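Alcohol oxidase (Myceliophthora thermophila, PDB 6F74) binds FAD and probably uses it to oxidise its substrate with oxygen, as a flavoprotein oxidase of the VAO type. Local coordinates at residues A333-H338 with T446-V451; I440-L445 with V495-M500; L472-Q477 with P491-S496. All coordinates share one frame; numbering follows the deposited sequence.

Interaction 1 (A333-H338 with T446-V451); sequences AIAVLH and TDYNKV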
# COMPACT_ATOMS: atom_id res chain seq x y z
N ALA A 333 -9.40 15.36 -23.04
CA ALA A 333 -9.12 16.31 -21.98
C ALA A 333 -8.31 15.66 -20.86
O ALA A 333 -7.46 16.31 -20.28
CB ALA A 333 -10.41 16.88 -21.43
N ILE A 334 -8.56 14.38 -20.58
CA ILE A 334 -7.80 13.63 -19.57
C ILE A 334 -6.35 13.43 -20.04
O ILE A 334 -5.40 13.56 -19.24
CB ILE A 334 -8.50 12.29 -19.23
CG1 ILE A 334 -9.78 12.63 -18.45
CG2 ILE A 334 -7.59 11.39 -18.40
CD1 ILE A 334 -10.68 11.46 -18.13
N ALA A 335 -6.19 13.15 -21.32
CA ALA A 335 -4.87 13.09 -21.91
C ALA A 335 -4.14 14.44 -21.75
O ALA A 335 -3.01 14.45 -21.29
CB ALA A 335 -4.94 12.69 -23.37
N VAL A 336 -4.80 15.54 -22.10
CA VAL A 336 -4.23 16.89 -21.94
C VAL A 336 -3.84 17.15 -20.49
O VAL A 336 -2.78 17.67 -20.22
CB VAL A 336 -5.20 18.01 -22.42
CG1 VAL A 336 -4.75 19.40 -21.97
CG2 VAL A 336 -5.34 17.99 -23.94
N LEU A 337 -4.74 16.81 -19.58
CA LEU A 337 -4.54 17.00 -18.15
C LEU A 337 -3.30 16.26 -17.68
O LEU A 337 -2.51 16.81 -16.90
CB LEU A 337 -5.77 16.53 -17.36
CG LEU A 337 -5.69 16.52 -15.83
CD1 LEU A 337 -7.04 16.82 -15.20
CD2 LEU A 337 -5.16 15.20 -15.26
N HIS A 338 -3.15 15.01 -18.11
CA HIS A 338 -1.95 14.25 -17.79
C HIS A 338 -0.68 14.99 -18.24
O HIS A 338 0.29 15.03 -17.50
CB HIS A 338 -2.00 12.82 -18.37
CG HIS A 338 -2.77 11.85 -17.54
ND1 HIS A 338 -4.13 11.94 -17.34
CD2 HIS A 338 -2.38 10.74 -16.88
CE1 HIS A 338 -4.53 10.95 -16.57
NE2 HIS A 338 -3.49 10.21 -16.27
N THR A 446 5.26 14.42 -23.68
CA THR A 446 5.40 15.57 -24.53
C THR A 446 4.64 15.34 -25.84
O THR A 446 4.17 16.30 -26.47
CB THR A 446 6.87 15.89 -24.81
OG1 THR A 446 7.45 14.82 -25.56
CG2 THR A 446 7.69 16.07 -23.51
N ASP A 447 4.49 14.08 -26.26
CA ASP A 447 3.71 13.76 -27.47
C ASP A 447 2.27 13.42 -27.08
O ASP A 447 2.00 12.34 -26.57
CB ASP A 447 4.36 12.60 -28.24
CG ASP A 447 3.65 12.33 -29.60
OD1 ASP A 447 2.41 12.39 -29.65
OD2 ASP A 447 4.35 12.07 -30.61
N TYR A 448 1.36 14.33 -27.35
CA TYR A 448 -0.04 14.13 -27.07
C TYR A 448 -0.61 12.81 -27.59
O TYR A 448 -1.41 12.16 -26.91
CB TYR A 448 -0.88 15.29 -27.62
CG TYR A 448 -2.36 14.97 -27.60
CD1 TYR A 448 -3.11 15.09 -26.43
CD2 TYR A 448 -3.02 14.51 -28.76
CE1 TYR A 448 -4.47 14.78 -26.41
CE2 TYR A 448 -4.37 14.19 -28.74
CZ TYR A 448 -5.07 14.30 -27.56
OH TYR A 448 -6.39 14.01 -27.56
N ASN A 449 -0.22 12.41 -28.79
CA ASN A 449 -0.81 11.22 -29.40
C ASN A 449 -0.45 9.97 -28.63
O ASN A 449 -1.32 9.11 -28.41
CB ASN A 449 -0.45 11.10 -30.88
CG ASN A 449 -1.17 12.13 -31.73
OD1 ASN A 449 -2.31 12.49 -31.44
ND2 ASN A 449 -0.52 12.59 -32.81
N LYS A 450 0.79 9.88 -28.18
CA LYS A 450 1.21 8.73 -27.35
C LYS A 450 0.46 8.64 -26.03
O LYS A 450 0.13 7.55 -25.55
CB LYS A 450 2.72 8.77 -27.09
CG LYS A 450 3.53 8.51 -28.33
CD LYS A 450 5.00 8.53 -28.07
CE LYS A 450 5.75 8.45 -29.40
NZ LYS A 450 7.20 8.48 -29.14
N VAL A 451 0.19 9.80 -25.45
CA VAL A 451 -0.52 9.89 -24.19
C VAL A 451 -1.95 9.48 -24.42
O VAL A 451 -2.47 8.61 -23.74
CB VAL A 451 -0.43 11.31 -23.61
CG1 VAL A 451 -1.28 11.47 -22.37
CG2 VAL A 451 1.02 11.64 -23.29

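Interaction 2 (I440-L445 with V495-M500); sequences INPEAL and VSPFVM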
# COMPACT_ATOMS: atom_id res chain seq x y z
N ILE A 440 5.46 7.82 -14.04
CA ILE A 440 5.50 8.55 -15.33
C ILE A 440 6.49 9.72 -15.26
O ILE A 440 6.30 10.64 -14.46
CB ILE A 440 4.11 9.10 -15.71
CG1 ILE A 440 3.06 8.00 -15.67
CG2 ILE A 440 4.14 9.74 -17.08
CD1 ILE A 440 3.32 6.78 -16.54
N ASN A 441 7.52 9.67 -16.12
CA ASN A 441 8.51 10.76 -16.25
C ASN A 441 7.98 11.84 -17.22
O ASN A 441 7.24 11.52 -18.15
CB ASN A 441 9.86 10.21 -16.71
CG ASN A 441 9.78 9.53 -18.07
OD1 ASN A 441 8.97 8.63 -18.26
ND2 ASN A 441 10.60 9.98 -19.02
N PRO A 442 8.37 13.12 -17.04
CA PRO A 442 7.80 14.18 -17.89
C PRO A 442 7.94 13.97 -19.39
O PRO A 442 7.03 14.33 -20.15
CB PRO A 442 8.58 15.43 -17.48
CG PRO A 442 9.13 15.13 -16.14
CD PRO A 442 9.36 13.65 -16.08
N GLU A 443 9.09 13.41 -19.79
CA GLU A 443 9.45 13.20 -21.19
C GLU A 443 8.54 12.19 -21.89
O GLU A 443 8.47 12.18 -23.11
CB GLU A 443 10.91 12.70 -21.33
CG GLU A 443 11.98 13.69 -20.82
CD GLU A 443 12.24 13.62 -19.31
OE1 GLU A 443 11.66 12.75 -18.65
OE2 GLU A 443 12.96 14.48 -18.77
N ALA A 444 7.87 11.33 -21.12
CA ALA A 444 6.90 10.39 -21.68
C ALA A 444 5.61 11.08 -22.11
O ALA A 444 4.79 10.44 -22.77
CB ALA A 444 6.59 9.29 -20.67
N LEU A 445 5.44 12.37 -21.80
CA LEU A 445 4.17 13.07 -21.97
C LEU A 445 4.17 14.23 -22.95
O LEU A 445 3.21 14.95 -23.04
CB LEU A 445 3.71 13.63 -20.62
CG LEU A 445 3.49 12.62 -19.52
CD1 LEU A 445 3.42 13.39 -18.20
CD2 LEU A 445 2.21 11.84 -19.77
N VAL A 495 12.65 10.90 -10.89
CA VAL A 495 12.32 11.58 -12.16
C VAL A 495 10.83 11.63 -12.48
O VAL A 495 10.44 12.35 -13.39
CB VAL A 495 13.12 11.00 -13.37
CG1 VAL A 495 14.62 11.16 -13.17
CG2 VAL A 495 12.80 9.54 -13.66
N SER A 496 9.99 10.92 -11.72
CA SER A 496 8.58 10.78 -12.04
C SER A 496 7.72 11.53 -11.03
O SER A 496 7.72 11.17 -9.85
CB SER A 496 8.20 9.30 -12.08
OG SER A 496 9.14 8.60 -12.89
N PRO A 497 7.01 12.58 -11.46
CA PRO A 497 6.27 13.37 -10.47
C PRO A 497 4.96 12.73 -10.05
O PRO A 497 4.43 13.09 -9.00
CB PRO A 497 6.03 14.71 -11.17
CG PRO A 497 6.24 14.47 -12.62
CD PRO A 497 6.99 13.20 -12.79
N PHE A 498 4.44 11.79 -10.85
CA PHE A 498 3.21 11.12 -10.53
C PHE A 498 3.19 9.67 -10.97
O PHE A 498 4.05 9.21 -11.71
CB PHE A 498 2.01 11.88 -11.11
CG PHE A 498 1.88 11.82 -12.61
CD1 PHE A 498 2.49 12.77 -13.42
CD2 PHE A 498 1.07 10.86 -13.22
CE1 PHE A 498 2.35 12.73 -14.79
CE2 PHE A 498 0.92 10.83 -14.59
CZ PHE A 498 1.56 11.76 -15.39
N VAL A 499 2.20 8.94 -10.44
CA VAL A 499 1.97 7.55 -10.75
C VAL A 499 0.59 7.41 -11.37
O VAL A 499 -0.35 8.08 -10.97
CB VAL A 499 2.06 6.68 -9.49
CG1 VAL A 499 1.94 5.20 -9.85
CG2 VAL A 499 3.38 6.95 -8.76
N MET A 500 0.48 6.55 -12.38
CA MET A 500 -0.82 6.11 -12.91
C MET A 500 -1.07 4.72 -12.40
O MET A 500 -0.18 3.85 -12.47
CB MET A 500 -0.84 6.12 -14.43
CG MET A 500 -0.73 7.52 -15.02
SD MET A 500 -0.42 7.61 -16.78
CE MET A 500 -1.99 7.17 -17.49

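Interaction 3 (L472-Q477 with P491-S496); sequences LVSGGQ and PAWRVS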
# COMPACT_ATOMS: atom_id res chain seq x y z
N LEU A 472 -0.50 12.18 -7.69
CA LEU A 472 0.40 13.28 -7.91
C LEU A 472 1.16 13.47 -6.59
O LEU A 472 0.86 14.36 -5.80
CB LEU A 472 -0.36 14.51 -8.35
CG LEU A 472 0.49 15.73 -8.72
CD1 LEU A 472 1.46 15.43 -9.88
CD2 LEU A 472 -0.44 16.87 -9.07
N VAL A 473 2.12 12.59 -6.36
CA VAL A 473 2.73 12.43 -5.03
C VAL A 473 4.22 12.50 -5.00
O VAL A 473 4.78 12.40 -3.94
CB VAL A 473 2.27 11.11 -4.35
CG1 VAL A 473 0.76 11.09 -4.20
CG2 VAL A 473 2.74 9.90 -5.12
N SER A 474 4.88 12.67 -6.13
CA SER A 474 6.32 12.77 -6.16
C SER A 474 6.65 14.18 -6.66
O SER A 474 5.84 15.08 -6.47
CB SER A 474 6.93 11.66 -6.99
OG SER A 474 8.35 11.75 -7.08
N GLY A 475 7.82 14.37 -7.27
CA GLY A 475 8.30 15.70 -7.57
C GLY A 475 8.82 16.37 -6.30
O GLY A 475 8.92 15.73 -5.26
N GLY A 476 9.14 17.65 -6.40
CA GLY A 476 9.57 18.45 -5.23
C GLY A 476 10.65 17.79 -4.39
O GLY A 476 11.75 17.52 -4.87
N GLN A 477 10.33 17.53 -3.12
CA GLN A 477 11.34 17.01 -2.18
C GLN A 477 11.73 15.57 -2.52
O GLN A 477 12.86 15.17 -2.29
CB GLN A 477 10.87 17.12 -0.73
CG GLN A 477 11.92 16.84 0.34
CD GLN A 477 13.08 17.81 0.28
OE1 GLN A 477 12.89 19.02 0.19
NE2 GLN A 477 14.29 17.26 0.30
N PRO A 491 15.04 4.33 -8.30
CA PRO A 491 15.48 5.54 -9.02
C PRO A 491 14.37 6.34 -9.75
O PRO A 491 14.38 7.58 -9.73
CB PRO A 491 16.46 4.98 -10.03
CG PRO A 491 17.04 3.78 -9.37
CD PRO A 491 15.95 3.20 -8.54
N ALA A 492 13.45 5.64 -10.40
CA ALA A 492 12.37 6.29 -11.14
C ALA A 492 11.56 7.30 -10.32
O ALA A 492 11.06 8.27 -10.86
CB ALA A 492 11.44 5.25 -11.75
N TRP A 493 11.47 7.10 -9.00
CA TRP A 493 10.82 8.11 -8.13
C TRP A 493 11.47 9.48 -8.25
O TRP A 493 10.79 10.50 -8.10
CB TRP A 493 10.90 7.71 -6.66
CG TRP A 493 9.91 6.69 -6.27
CD1 TRP A 493 10.17 5.42 -5.88
CD2 TRP A 493 8.50 6.87 -6.18
NE1 TRP A 493 9.00 4.78 -5.55
CE2 TRP A 493 7.96 5.64 -5.76
CE3 TRP A 493 7.63 7.93 -6.45
CZ2 TRP A 493 6.58 5.46 -5.56
CZ3 TRP A 493 6.26 7.74 -6.25
CH2 TRP A 493 5.75 6.51 -5.82
N ARG A 494 12.77 9.50 -8.52
CA ARG A 494 13.51 10.72 -8.58
C ARG A 494 13.27 11.51 -9.88
O ARG A 494 13.69 12.66 -9.95
CB ARG A 494 15.02 10.48 -8.38
CG ARG A 494 15.40 9.60 -7.18
CD ARG A 494 14.73 10.08 -5.91
NE ARG A 494 15.23 9.39 -4.74
CZ ARG A 494 14.72 9.50 -3.50
NH1 ARG A 494 13.71 10.30 -3.23
NH2 ARG A 494 15.26 8.78 -2.51
N VAL A 495 12.65 10.90 -10.89
CA VAL A 495 12.32 11.58 -12.16
C VAL A 495 10.83 11.63 -12.48
O VAL A 495 10.44 12.35 -13.39
CB VAL A 495 13.12 11.00 -13.37
CG1 VAL A 495 14.62 11.16 -13.17
CG2 VAL A 495 12.80 9.54 -13.66
N SER A 496 9.99 10.92 -11.72
CA SER A 496 8.58 10.78 -12.04
C SER A 496 7.72 11.53 -11.03
O SER A 496 7.72 11.17 -9.85
CB SER A 496 8.20 9.30 -12.08
OG SER A 496 9.14 8.60 -12.89

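Interaction 1 (A333-H338 with T446-V451)
Ala335 meets Tyr448 and Val451 with its one methyl: CB of Ala335 is 3.7 Å from CE1 of Tyr448 and 4.0 Å from CG1 of Val451. The tyrosine ring comes in obliquely, presenting its CE1 corner, and the same CE1 lies 4.1 Å from CG2 of Val336. Val451 brings in a single branch. Its CG1 is anti to the backbone N (chi1 174°), which turns this methyl onto the backbone of helix 328-346, 3.6 Å from O of Ala335, and it also skirts CB of His338. No hydrogen bond crosses between the two segments, and the side chains meet one another through carbon atoms. The small Ala335 side chain is consistent with the close approach of the backbones, CA to CA 5.9 Å for Ala335 and Val451.

Further out, polar groups shape each helix from within. In 333-338 the imidazole of His338 turns back along its own helix: ND1 donates to O of Ile334 at 2.8 Å from above the carbonyl plane, while N of His338 reaches the same oxygen from the other face. In 446-451, Asp447 is the N-cap of helix 448-458; its OD1 accepts weak bonds from the backbone N of Asn449 and of Lys450, a capping arrangement at the first turn, which carries Tyr448 and Val451.

The contact joins helix 328-346 to the start of helix 448-458, and Ile455 one turn on extends it against Ile334, Ala335 and His338. Leu337 packs on Leu392 of helix 382-396, while Ile334 and Leu337 both touch Tyr371 of strand 370-378.

Interaction 2 (I440-L445 with V495-M500)
Ile440 N gives a nearly straight hydrogen bond to Phe498 O (3.1 Å, 169° at the hydrogen), joining the end of strand 435-440 to the antiparallel strand 498-503, whose Met500 bonds by its backbone to Arg438. Toward Asn441 no further backbone bond links the segments: Ile440 O faces CD of Pro497 at 3.1 Å and takes a CA-H...O contact from Ser496.

Phe498 has its CG between the backbone N and the carbonyl carbon (chi1 71°), which turns one ring face to Ile440. CB of Ile440 sits over that face, 4.0 Å from the ring centroid, a CH-pi contact displaced toward the rim, and its CG2 nears CZ. At the ring edge, CD1 of Leu445 comes within 3.6 Å of CE1. The other branch of Ile440 goes to Met500, with CG1 3.7 Å from SD. Were Phe498 an alanine, Ile440 would probably lose the ring face it covers and Leu445 the edge it meets, opening a gap toward Leu341 of helix 328-346, which also touches the ring.

Nearer the surface, ND2 of Asn441 donates to OE1 of Glu443. A single backbone bond crosses between the segments; apolar contact with a buried aromatic ring supplies most of the rest.

Interaction 3 (L472-Q477 with P491-S496)
Ser474 has its OG anti to the backbone N (chi1 178°), a torsion that swings the hydroxyl across to the carbonyls of 491-496, while Trp493, with CG anti to its own carbonyl carbon (chi1 -79°), brings its six-membered ring back toward the same serine. OG of Ser474 lies 2.9 Å from O of Trp493 and 2.9 Å from O of Ser496, the latter a weak hydrogen bond. This buried hydroxyl thus has two carbonyl oxygens of the opposing loop close by. The serine methylene meets the indole at the edge and in the plane of the ring, with CB of Ser474 3.8 Å from CE3 of Trp493. Beside it, CG2 of Val473 makes a looser, oblique approach to CZ3, at 4.3 Å.

Within 491-496, Ser496 OG donates to Ala492 O at 2.8 Å from above the carbonyl plane, and Val495 N reaches that oxygen from its other face. Both bonds span the turn that carries the Trp493 carbonyl, helical in its phi/psi angles at 491-494.

Val473 also touches His246, an FAD-binding residue, so the contact lies beside the flavin site, with the valine side chain about 7 Å from the bound FAD at nearest atoms. Around it, Ser474 follows strand 467-472 and pairs by its backbone with Pro497, just before strand 498-503, whose Val499 packs on Trp493; Leu439 of strand 435-440 touches the Trp493 side chain as well.

Overall arrangement
The three contacts run from the outer helices in toward the flavin, on one side of the chain's centre. Interactions 1 and 2 have centres 12 Å apart and touch where His338 and Val451 meet Met500 and Leu445; interactions 2 and 3 have centres 8 Å apart and share Val495 and Ser496. Interactions 1 and 3, with centres 19 Å apart, do not touch. Along the chain, the segments of interactions 1 and 2 alternate, whereas interaction 3 opens after interaction 1 has closed. Strands 467-472, 498-503 and 435-440 are neighbours at one edge of the seven-stranded antiparallel sheet, so this edge connects helices 328-346 and 448-458 with loops beside the FAD site.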